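Local coordinates for protein 1H-3-hydroxy-4-oxoquinoline 2,4-dioxygenase (Pseudomonas putida, PDB 3IBT) that catalyses the cofactor-independent, ring-cleaving dioxygenation of 3-hydroxy-1H-quinolin-4-one to N-formylanthranilate and carbon monoxide in oxoquinoline degradation, at residues 35-40 / 245-251; 114-118 / 258-263; 199-205 / 231-235. All coordinates share one frame; numbering follows the deposited sequence.

Contact 1 (35-40 / 245-251); sequences RLFKNL and FPSLENP
Leu36 and Leu248 meet where the connection after strand 23-27 of the alpha/beta-hydrolase fold comes up against the short helix 246-249, which follows His244, the probable proton donor and acceptor of the active site. The two side chains cross at about a right angle, with Leu36 CD1 lying 3.6 Å from Leu248 CD1. The other branch of Leu248 turns to the backbone, its CD2 resting 3.5 Å from Leu36 O. The placement of CG opposite the backbone N (chi1 -176°) brings the end of the Leu36 side chain up to 245-251, and CD1 also reaches the ring of Phe245 obliquely, 4.1 Å from Phe245 CD2. Gln32 and Thr94, both close to the Leu36 side chain, probably bind substrate, as inferred by similarity with related enzymes, which would put this apolar patch beside the pocket. His165 and Val162 of helix 160-169 pack on Leu248 as well.

Ser247 fills the next position along the contact. Its OG sits 3.7 Å from Leu36 CG, while its CB faces Leu40 CD2. Farther out, Asn39 lays its CB against the ring of Pro251, 3.6 Å from Pro251 CG. The amide of Asn39 has its stronger partner in Asp161, and its bond from ND2 to Leu248 O is weak.

A water links backbone groups of the two segments: it donates to Leu36 O and to Ser247 O and accepts from Leu40 N, at 2.8 Å from that nitrogen.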
loop_
_atom_site.group_PDB
_atom_site.type_symbol
_atom_site.label_atom_id
_atom_site.label_comp_id
_atom_site.label_asym_id
_atom_site.label_seq_id
_atom_site.Cartn_x
_atom_site.Cartn_y
_atom_site.Cartn_z
ATOM N N ARG A 35 2.520 -4.225 -10.936
ATOM C CA ARG A 35 3.553 -5.271 -10.961
ATOM C C ARG A 35 4.034 -5.656 -9.534
ATOM O O ARG A 35 4.671 -6.671 -9.309
ATOM C CB ARG A 35 4.712 -4.842 -11.879
ATOM C CG ARG A 35 4.263 -4.563 -13.310
ATOM C CD ARG A 35 5.330 -3.861 -14.195
ATOM N NE ARG A 35 5.662 -2.505 -13.728
ATOM C CZ ARG A 35 6.767 -1.817 -14.044
ATOM N NH1 ARG A 35 7.688 -2.362 -14.824
ATOM N NH2 ARG A 35 6.968 -0.590 -13.560
ATOM N N LEU A 36 3.739 -4.839 -8.545
ATOM C CA LEU A 36 4.024 -5.286 -7.193
ATOM C C LEU A 36 3.204 -6.555 -6.932
ATOM O O LEU A 36 3.596 -7.409 -6.144
ATOM C CB LEU A 36 3.704 -4.204 -6.164
ATOM C CG LEU A 36 4.045 -4.521 -4.685
ATOM C CD1 LEU A 36 5.545 -4.809 -4.479
ATOM C CD2 LEU A 36 3.612 -3.419 -3.734
ATOM N N PHE A 37 2.074 -6.688 -7.607
ATOM C CA PHE A 37 1.160 -7.744 -7.273
ATOM C C PHE A 37 1.283 -8.921 -8.209
ATOM O O PHE A 37 0.420 -9.777 -8.228
ATOM C CB PHE A 37 -0.290 -7.235 -7.225
ATOM C CG PHE A 37 -0.523 -6.167 -6.182
ATOM C CD1 PHE A 37 -0.710 -4.828 -6.563
ATOM C CD2 PHE A 37 -0.529 -6.484 -4.824
ATOM C CE1 PHE A 37 -0.916 -3.816 -5.621
ATOM C CE2 PHE A 37 -0.712 -5.474 -3.855
ATOM C CZ PHE A 37 -0.915 -4.138 -4.260
ATOM N N LYS A 38 2.379 -8.987 -8.946
ATOM C CA LYS A 38 2.413 -9.862 -10.090
ATOM C C LYS A 38 2.285 -11.300 -9.660
ATOM O O LYS A 38 1.670 -12.106 -10.395
ATOM C CB LYS A 38 3.667 -9.652 -10.950
ATOM C CG LYS A 38 4.978 -10.084 -10.305
ATOM C CD LYS A 38 6.106 -9.935 -11.319
ATOM C CE LYS A 38 7.287 -10.832 -10.937
ATOM N NZ LYS A 38 8.658 -10.243 -11.158
ATOM N N ASN A 39 2.845 -11.608 -8.470
ATOM C CA ASN A 39 2.828 -12.986 -7.938
ATOM C C ASN A 39 1.549 -13.260 -7.204
ATOM O O ASN A 39 0.995 -14.330 -7.338
ATOM C CB ASN A 39 4.019 -13.298 -7.037
ATOM C CG ASN A 39 5.345 -13.285 -7.782
ATOM O OD1 ASN A 39 5.409 -13.501 -9.013
ATOM N ND2 ASN A 39 6.432 -13.019 -7.033
ATOM N N LEU A 40 1.050 -12.271 -6.481
ATOM C CA LEU A 40 -0.116 -12.459 -5.614
ATOM C C LEU A 40 -1.471 -12.479 -6.352
ATOM O O LEU A 40 -2.385 -13.236 -6.013
ATOM C CB LEU A 40 -0.072 -11.408 -4.506
ATOM C CG LEU A 40 -1.332 -11.079 -3.766
ATOM C CD1 LEU A 40 -1.811 -12.317 -3.043
ATOM C CD2 LEU A 40 -0.985 -9.991 -2.860
ATOM N N PHE A 245 8.381 -6.336 0.995
ATOM C CA PHE A 245 7.258 -6.613 0.053
ATOM C C PHE A 245 6.846 -8.059 0.155
ATOM O O PHE A 245 7.216 -8.908 -0.672
ATOM C CB PHE A 245 7.667 -6.309 -1.346
ATOM C CG PHE A 245 8.642 -5.208 -1.422
ATOM C CD1 PHE A 245 10.004 -5.475 -1.347
ATOM C CD2 PHE A 245 8.207 -3.883 -1.544
ATOM C CE1 PHE A 245 10.955 -4.435 -1.415
ATOM C CE2 PHE A 245 9.126 -2.833 -1.623
ATOM C CZ PHE A 245 10.520 -3.108 -1.552
ATOM N N PRO A 246 6.093 -8.372 1.214
ATOM C CA PRO A 246 5.654 -9.752 1.351
ATOM C C PRO A 246 4.828 -10.264 0.138
ATOM O O PRO A 246 4.737 -11.467 -0.110
ATOM C CB PRO A 246 4.816 -9.728 2.637
ATOM C CG PRO A 246 4.568 -8.307 2.967
ATOM C CD PRO A 246 5.638 -7.503 2.325
ATOM N N SER A 247 4.235 -9.364 -0.621
ATOM C CA SER A 247 3.472 -9.782 -1.785
ATOM C C SER A 247 4.386 -10.312 -2.884
ATOM O O SER A 247 3.935 -11.034 -3.745
ATOM C CB SER A 247 2.688 -8.608 -2.304
ATOM O OG SER A 247 3.597 -7.521 -2.497
ATOM N N LEU A 248 5.666 -9.944 -2.841
ATOM C CA LEU A 248 6.622 -10.392 -3.830
ATOM C C LEU A 248 7.403 -11.528 -3.260
ATOM O O LEU A 248 7.517 -12.562 -3.887
ATOM C CB LEU A 248 7.594 -9.273 -4.173
ATOM C CG LEU A 248 7.133 -8.171 -5.113
ATOM C CD1 LEU A 248 8.255 -7.128 -5.234
ATOM C CD2 LEU A 248 6.764 -8.741 -6.472
ATOM N N GLU A 249 7.949 -11.324 -2.060
ATOM C CA GLU A 249 8.744 -12.350 -1.382
ATOM C C GLU A 249 7.942 -13.640 -0.990
ATOM O O GLU A 249 8.459 -14.775 -1.058
ATOM C CB GLU A 249 9.441 -11.762 -0.160
ATOM C CG GLU A 249 10.527 -12.676 0.362
ATOM C CD GLU A 249 11.179 -12.156 1.662
ATOM O OE1 GLU A 249 10.547 -11.286 2.344
ATOM O OE2 GLU A 249 12.330 -12.614 1.983
ATOM N N ASN A 250 6.707 -13.472 -0.550
ATOM C CA ASN A 250 5.977 -14.608 -0.076
ATOM C C ASN A 250 4.545 -14.631 -0.541
ATOM O O ASN A 250 3.629 -14.612 0.283
ATOM C CB ASN A 250 6.053 -14.703 1.434
ATOM C CG ASN A 250 7.385 -15.292 1.924
ATOM O OD1 ASN A 250 7.843 -16.354 1.471
ATOM N ND2 ASN A 250 8.020 -14.587 2.862
ATOM N N PRO A 251 4.339 -14.725 -1.867
ATOM C CA PRO A 251 2.966 -14.612 -2.346
ATOM C C PRO A 251 2.073 -15.720 -1.781
ATOM O O PRO A 251 0.942 -15.413 -1.451
ATOM C CB PRO A 251 3.089 -14.711 -3.875
ATOM C CG PRO A 251 4.415 -15.338 -4.116
ATOM C CD PRO A 251 5.300 -14.969 -2.956
HETATM O O HOH W 1 2.960 -10.288 -5.888
#

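Contact 2 (114-118 / 258-263); sequences PKTII and IREFLQ. Unlike the reference sequence in segment 114-118: Ile118 (reference Val).
Lys115 arches over one face of the Phe261 ring and ends on the carbonyl of the same residue. Its CD makes a CH-pi contact 4.2 Å from the centroid of the Phe261 ring. The ammonium NZ stands almost on the ring normal, 5° off it, in a cation-pi contact at 4.9 Å from the same centroid. The tip then donates to Phe261 O at 2.9 Å, with a C=O...N angle of 175°. Because CG of Phe261 lies beside its own carbonyl carbon (chi1 -173°), ring and carbonyl oxygen are close enough for one lysine to serve both. This oxygen belongs to the last helical residue, where the helix dipole is likely to add to the attraction.

Ile117, two residues on and so on the same side of the strand, slides past Phe261 in the opposite direction, its CG1 3.8 Å from Phe261 CD1. Beyond the ring, the side chains of Ile117 and Ile258 cross obliquely, with Ile117 CD1 3.9 Å from Ile258 CG1. Thr116, between Lys115 and Ile117, points away, and its OG1 is hydrogen-bonded to Asn101 of helix 97-107. Strand 115-119, flanked by strands 89-94 and 207-212, is thus covered by the C-terminal helix 251-261, a helix packed on a mostly parallel central sheet, as expected of the alpha/beta-hydrolase fold.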
loop_
_atom_site.group_PDB
_atom_site.type_symbol
_atom_site.label_atom_id
_atom_site.label_comp_id
_atom_site.label_asym_id
_atom_site.label_seq_id
_atom_site.Cartn_x
_atom_site.Cartn_y
_atom_site.Cartn_z
ATOM N N PRO A 114 -16.612 -3.149 6.005
ATOM C CA PRO A 114 -16.348 -3.521 7.405
ATOM C C PRO A 114 -14.965 -4.129 7.686
ATOM O O PRO A 114 -14.694 -4.481 8.831
ATOM C CB PRO A 114 -17.460 -4.550 7.702
ATOM C CG PRO A 114 -17.847 -5.127 6.363
ATOM C CD PRO A 114 -17.444 -4.148 5.295
ATOM N N LYS A 115 -14.132 -4.266 6.648
ATOM C CA LYS A 115 -12.823 -4.922 6.713
ATOM C C LYS A 115 -11.857 -4.404 5.680
ATOM O O LYS A 115 -12.230 -4.064 4.547
ATOM C CB LYS A 115 -12.939 -6.390 6.442
ATOM C CG LYS A 115 -13.577 -7.160 7.515
ATOM C CD LYS A 115 -13.207 -8.631 7.394
ATOM C CE LYS A 115 -14.355 -9.534 7.800
ATOM N NZ LYS A 115 -13.848 -10.941 7.954
ATOM N N THR A 116 -10.583 -4.403 6.041
ATOM C CA THR A 116 -9.569 -3.900 5.123
ATOM C C THR A 116 -8.202 -4.517 5.463
ATOM O O THR A 116 -8.006 -5.017 6.575
ATOM C CB THR A 116 -9.575 -2.367 5.176
ATOM O OG1 THR A 116 -8.782 -1.828 4.116
ATOM C CG2 THR A 116 -9.069 -1.876 6.525
ATOM N N ILE A 117 -7.265 -4.540 4.523
ATOM C CA ILE A 117 -5.967 -5.120 4.826
ATOM C C ILE A 117 -4.922 -4.165 4.402
ATOM O O ILE A 117 -5.022 -3.501 3.392
ATOM C CB ILE A 117 -5.726 -6.390 4.032
ATOM C CG1 ILE A 117 -6.759 -7.452 4.424
ATOM C CG2 ILE A 117 -4.252 -6.860 4.182
ATOM C CD1 ILE A 117 -6.587 -8.712 3.788
ATOM N N ILE A 118 -3.883 -4.134 5.184
ATOM C CA ILE A 118 -2.728 -3.308 4.923
ATOM C C ILE A 118 -1.496 -4.190 5.034
ATOM O O ILE A 118 -1.489 -5.156 5.790
ATOM C CB ILE A 118 -2.662 -2.191 5.936
ATOM C CG1 ILE A 118 -2.946 -2.754 7.342
ATOM C CG2 ILE A 118 -3.679 -1.111 5.581
ATOM C CD1 ILE A 118 -3.118 -1.711 8.365
ATOM N N ILE A 258 -4.992 -13.196 3.043
ATOM C CA ILE A 258 -6.040 -12.390 2.411
ATOM C C ILE A 258 -7.277 -13.257 2.312
ATOM O O ILE A 258 -8.341 -12.890 2.781
ATOM C CB ILE A 258 -5.618 -11.858 1.030
ATOM C CG1 ILE A 258 -4.514 -10.813 1.180
ATOM C CG2 ILE A 258 -6.812 -11.241 0.307
ATOM C CD1 ILE A 258 -3.880 -10.424 -0.105
ATOM N N ARG A 259 -7.103 -14.452 1.774
ATOM C CA ARG A 259 -8.197 -15.394 1.690
ATOM C C ARG A 259 -8.870 -15.580 3.012
ATOM O O ARG A 259 -10.084 -15.555 3.067
ATOM C CB ARG A 259 -7.713 -16.738 1.215
ATOM C CG ARG A 259 -8.294 -17.167 -0.100
ATOM C CD ARG A 259 -7.963 -18.647 -0.326
ATOM N NE ARG A 259 -6.532 -18.911 -0.593
ATOM C CZ ARG A 259 -5.903 -18.687 -1.757
ATOM N NH1 ARG A 259 -6.545 -18.144 -2.802
ATOM N NH2 ARG A 259 -4.613 -19.007 -1.875
ATOM N N GLU A 260 -8.103 -15.779 4.076
ATOM C CA GLU A 260 -8.723 -16.143 5.346
ATOM C C GLU A 260 -9.300 -14.955 6.073
ATOM O O GLU A 260 -10.328 -15.069 6.726
ATOM C CB GLU A 260 -7.773 -16.887 6.259
ATOM C CG GLU A 260 -7.653 -18.355 5.926
ATOM C CD GLU A 260 -6.387 -18.982 6.515
ATOM O OE1 GLU A 260 -5.897 -18.404 7.534
ATOM O OE2 GLU A 260 -5.878 -20.019 5.970
ATOM N N PHE A 261 -8.660 -13.807 5.978
ATOM C CA PHE A 261 -9.225 -12.674 6.631
ATOM C C PHE A 261 -10.487 -12.214 5.914
ATOM O O PHE A 261 -11.457 -11.768 6.540
ATOM C CB PHE A 261 -8.261 -11.545 6.661
ATOM C CG PHE A 261 -8.745 -10.420 7.461
ATOM C CD1 PHE A 261 -9.044 -9.209 6.867
ATOM C CD2 PHE A 261 -8.933 -10.564 8.844
ATOM C CE1 PHE A 261 -9.501 -8.136 7.644
ATOM C CE2 PHE A 261 -9.384 -9.506 9.640
ATOM C CZ PHE A 261 -9.673 -8.296 9.037
ATOM N N LEU A 262 -10.491 -12.306 4.596
ATOM C CA LEU A 262 -11.566 -11.670 3.895
ATOM C C LEU A 262 -12.786 -12.536 3.834
ATOM O O LEU A 262 -13.703 -12.197 3.100
ATOM C CB LEU A 262 -11.157 -11.252 2.499
ATOM C CG LEU A 262 -10.755 -9.798 2.309
ATOM C CD1 LEU A 262 -9.587 -9.436 3.151
ATOM C CD2 LEU A 262 -10.396 -9.597 0.855
ATOM N N GLN A 263 -12.828 -13.637 4.586
ATOM C CA GLN A 263 -14.076 -14.420 4.700
ATOM C C GLN A 263 -14.130 -15.239 5.988
ATOM O O GLN A 263 -13.479 -14.894 6.991
ATOM C CB GLN A 263 -14.265 -15.320 3.488
ATOM C CG GLN A 263 -13.296 -16.477 3.475
ATOM C CD GLN A 263 -13.060 -17.006 2.082
ATOM O OE1 GLN A 263 -12.683 -16.248 1.170
ATOM N NE2 GLN A 263 -13.285 -18.316 1.900
#

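Contact 3 (199-205 / 231-235); sequences MDSLPQK and HSWFH. Unlike the reference sequence in segment 199-205: Asp200 (reference Glu).
Trp233 and Lys205 meet face to chain: the aliphatic part of Lys205 lies over one face of the indole, with CD 3.7 Å from the centroid of the five-membered ring of Trp233 and 18° off its normal, a CH-pi contact. The opposite face is met near its rim by His231 O and Phe234 CB from its own turn. CG of Trp233 lies between the backbone N and the carbonyl carbon (chi1 52°), which swings the indole across to 199-205, and at its far end CH2 comes within 3.5 Å of Met199 CB. Replacing Trp233 with an alanine would probably open a gap against Met199 CB and leave the bent Lys205 chain without the flat surface it lies on.

A second set of contacts is apolar. Met199, present as selenomethionine, bends at its end so that CE approaches Phe234 CE1 at 4.0 Å. Its SE, oblique to that ring and 5.5 Å from the centroid, makes a Met-aromatic contact.

Polar interactions act mostly within 199-205. Lys205 NZ bonds Leu202 O at 2.8 Å, in the carbonyl plane and on a lone pair, and Asp200 O from above its carbonyl plane; a bond to Met199 O is weak, and the ion pair with Asp200 OD1 is long. The ammonium is thereby held at the end of helix 195-200. Across the contact, Asp200 and His231 approach without a hydrogen bond, Asp200 OD2 3.8 Å from His231 CE1, the carboxylate turned 89° to the imidazole, whose ring stacks on Phe227.

The type I turn from His231 to Phe234 leads into strand 234-238, one edge strand of the mostly parallel sheet. Its neighbour 207-212 follows Lys205, and helix 218-230 completes the beta-alpha-beta crossover between them, as in alpha/beta hydrolases.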
loop_
_atom_site.group_PDB
_atom_site.type_symbol
_atom_site.label_atom_id
_atom_site.label_comp_id
_atom_site.label_asym_id
_atom_site.label_seq_id
_atom_site.Cartn_x
_atom_site.Cartn_y
_atom_site.Cartn_z
HETATM N N MSE A 199 -5.579 5.176 12.855
HETATM C CA MSE A 199 -6.577 4.121 12.931
HETATM C C MSE A 199 -7.412 4.263 14.186
HETATM O O MSE A 199 -8.652 4.174 14.154
HETATM C CB MSE A 199 -5.910 2.729 12.861
HETATM C CG MSE A 199 -5.347 2.369 11.470
HETATM SE SE MSE A 199 -4.445 0.582 11.216
HETATM C CE MSE A 199 -2.783 0.833 12.298
ATOM N N ASP A 200 -6.732 4.526 15.288
ATOM C CA ASP A 200 -7.388 4.700 16.555
ATOM C C ASP A 200 -8.398 5.891 16.537
ATOM O O ASP A 200 -9.265 6.006 17.399
ATOM C CB ASP A 200 -6.299 4.857 17.622
ATOM C CG ASP A 200 -6.701 4.270 19.005
ATOM O OD1 ASP A 200 -7.901 3.892 19.190
ATOM O OD2 ASP A 200 -5.807 4.197 19.913
ATOM N N SER A 201 -8.332 6.747 15.522
ATOM C CA SER A 201 -9.166 7.931 15.507
ATOM C C SER A 201 -10.289 7.850 14.504
ATOM O O SER A 201 -11.002 8.833 14.290
ATOM C CB SER A 201 -8.328 9.173 15.231
ATOM O OG SER A 201 -8.060 9.259 13.848
ATOM N N LEU A 202 -10.442 6.704 13.860
ATOM C CA LEU A 202 -11.660 6.490 13.082
ATOM C C LEU A 202 -12.819 6.377 14.082
ATOM O O LEU A 202 -12.659 5.796 15.168
ATOM C CB LEU A 202 -11.573 5.242 12.204
ATOM C CG LEU A 202 -10.349 5.021 11.317
ATOM C CD1 LEU A 202 -10.273 3.591 10.965
ATOM C CD2 LEU A 202 -10.450 5.791 10.075
ATOM N N PRO A 203 -13.969 7.000 13.756
ATOM C CA PRO A 203 -15.183 6.931 14.621
ATOM C C PRO A 203 -15.787 5.516 14.756
ATOM O O PRO A 203 -16.342 5.169 15.809
ATOM C CB PRO A 203 -16.175 7.863 13.920
ATOM C CG PRO A 203 -15.664 7.994 12.502
ATOM C CD PRO A 203 -14.166 7.855 12.567
ATOM N N GLN A 204 -15.691 4.731 13.682
ATOM C CA GLN A 204 -16.192 3.375 13.635
ATOM C C GLN A 204 -15.124 2.549 12.935
ATOM O O GLN A 204 -14.759 2.811 11.779
ATOM C CB GLN A 204 -17.479 3.324 12.838
ATOM C CG GLN A 204 -18.616 4.115 13.432
ATOM C CD GLN A 204 -19.926 3.860 12.676
ATOM O OE1 GLN A 204 -19.942 3.131 11.669
ATOM N NE2 GLN A 204 -21.031 4.456 13.160
ATOM N N LYS A 205 -14.627 1.541 13.635
ATOM C CA LYS A 205 -13.447 0.842 13.182
ATOM C C LYS A 205 -13.781 -0.470 12.479
ATOM O O LYS A 205 -14.491 -1.316 13.041
ATOM C CB LYS A 205 -12.501 0.619 14.363
ATOM C CG LYS A 205 -11.770 1.888 14.823
ATOM C CD LYS A 205 -11.576 1.882 16.321
ATOM C CE LYS A 205 -11.852 3.219 17.005
ATOM N NZ LYS A 205 -10.847 4.202 16.578
ATOM N N HIS A 231 -7.031 -3.843 21.420
ATOM C CA HIS A 231 -7.898 -3.266 20.440
ATOM C C HIS A 231 -8.372 -4.344 19.473
ATOM O O HIS A 231 -7.666 -4.607 18.485
ATOM C CB HIS A 231 -7.065 -2.268 19.677
ATOM C CG HIS A 231 -6.612 -1.109 20.500
ATOM N ND1 HIS A 231 -7.393 0.014 20.700
ATOM C CD2 HIS A 231 -5.459 -0.889 21.164
ATOM C CE1 HIS A 231 -6.736 0.881 21.442
ATOM N NE2 HIS A 231 -5.560 0.356 21.739
ATOM N N SER A 232 -9.534 -4.974 19.716
ATOM C CA SER A 232 -9.890 -6.187 18.927
ATOM C C SER A 232 -10.336 -6.007 17.445
ATOM O O SER A 232 -10.685 -6.967 16.744
ATOM C CB SER A 232 -10.813 -7.147 19.708
ATOM O OG SER A 232 -11.993 -6.506 20.144
ATOM N N TRP A 233 -10.261 -4.777 16.960
ATOM C CA TRP A 233 -10.443 -4.497 15.551
ATOM C C TRP A 233 -9.100 -4.653 14.826
ATOM O O TRP A 233 -9.040 -4.442 13.588
ATOM C CB TRP A 233 -11.008 -3.081 15.355
ATOM C CG TRP A 233 -10.229 -2.029 16.067
ATOM C CD1 TRP A 233 -10.458 -1.560 17.328
ATOM C CD2 TRP A 233 -9.081 -1.320 15.582
ATOM N NE1 TRP A 233 -9.523 -0.600 17.668
ATOM C CE2 TRP A 233 -8.663 -0.435 16.617
ATOM C CE3 TRP A 233 -8.366 -1.339 14.383
ATOM C CZ2 TRP A 233 -7.570 0.416 16.489
ATOM C CZ3 TRP A 233 -7.259 -0.479 14.260
ATOM C CH2 TRP A 233 -6.888 0.394 15.310
ATOM N N PHE A 234 -8.035 -5.012 15.575
ATOM C CA PHE A 234 -6.672 -5.132 15.011
ATOM C C PHE A 234 -6.153 -6.585 15.026
ATOM O O PHE A 234 -6.372 -7.346 15.979
ATOM C CB PHE A 234 -5.701 -4.122 15.663
ATOM C CG PHE A 234 -4.382 -3.953 14.936
ATOM C CD1 PHE A 234 -4.290 -3.224 13.768
ATOM C CD2 PHE A 234 -3.221 -4.482 15.448
ATOM C CE1 PHE A 234 -3.068 -3.086 13.085
ATOM C CE2 PHE A 234 -2.000 -4.318 14.775
ATOM C CZ PHE A 234 -1.929 -3.630 13.596
ATOM N N HIS A 235 -5.507 -6.958 13.931
ATOM C CA HIS A 235 -5.169 -8.326 13.602
ATOM C C HIS A 235 -3.841 -8.321 12.830
ATOM O O HIS A 235 -3.811 -8.350 11.578
ATOM C CB HIS A 235 -6.256 -8.926 12.704
ATOM C CG HIS A 235 -7.631 -8.880 13.289
ATOM N ND1 HIS A 235 -8.015 -9.672 14.346
ATOM C CD2 HIS A 235 -8.713 -8.144 12.962
ATOM C CE1 HIS A 235 -9.273 -9.420 14.656
ATOM N NE2 HIS A 235 -9.715 -8.490 13.833
#

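How the contacts relate
Contact 2 is the buried one, strand against C-terminal helix, whereas contacts 1 and 3 are only partly buried and involve loops, short helices and, in contact 3, the start of an edge strand, their centres about 26 Å apart. Contact 2 touches both: Ile258 packs on Leu40 of contact 1, and Phe261 and Ile118 pack on His235 and Met199 of contact 3. Contacts 1 and 2 use successive helices, 246-249 and 251-261; contacts 2 and 3 both reach the central sheet. Chemistry follows place. Beside the probable substrate pocket, aliphatic side chains and a bridging water join the segments of contact 1, while a lysine over an aromatic face recurs in contacts 2 and 3.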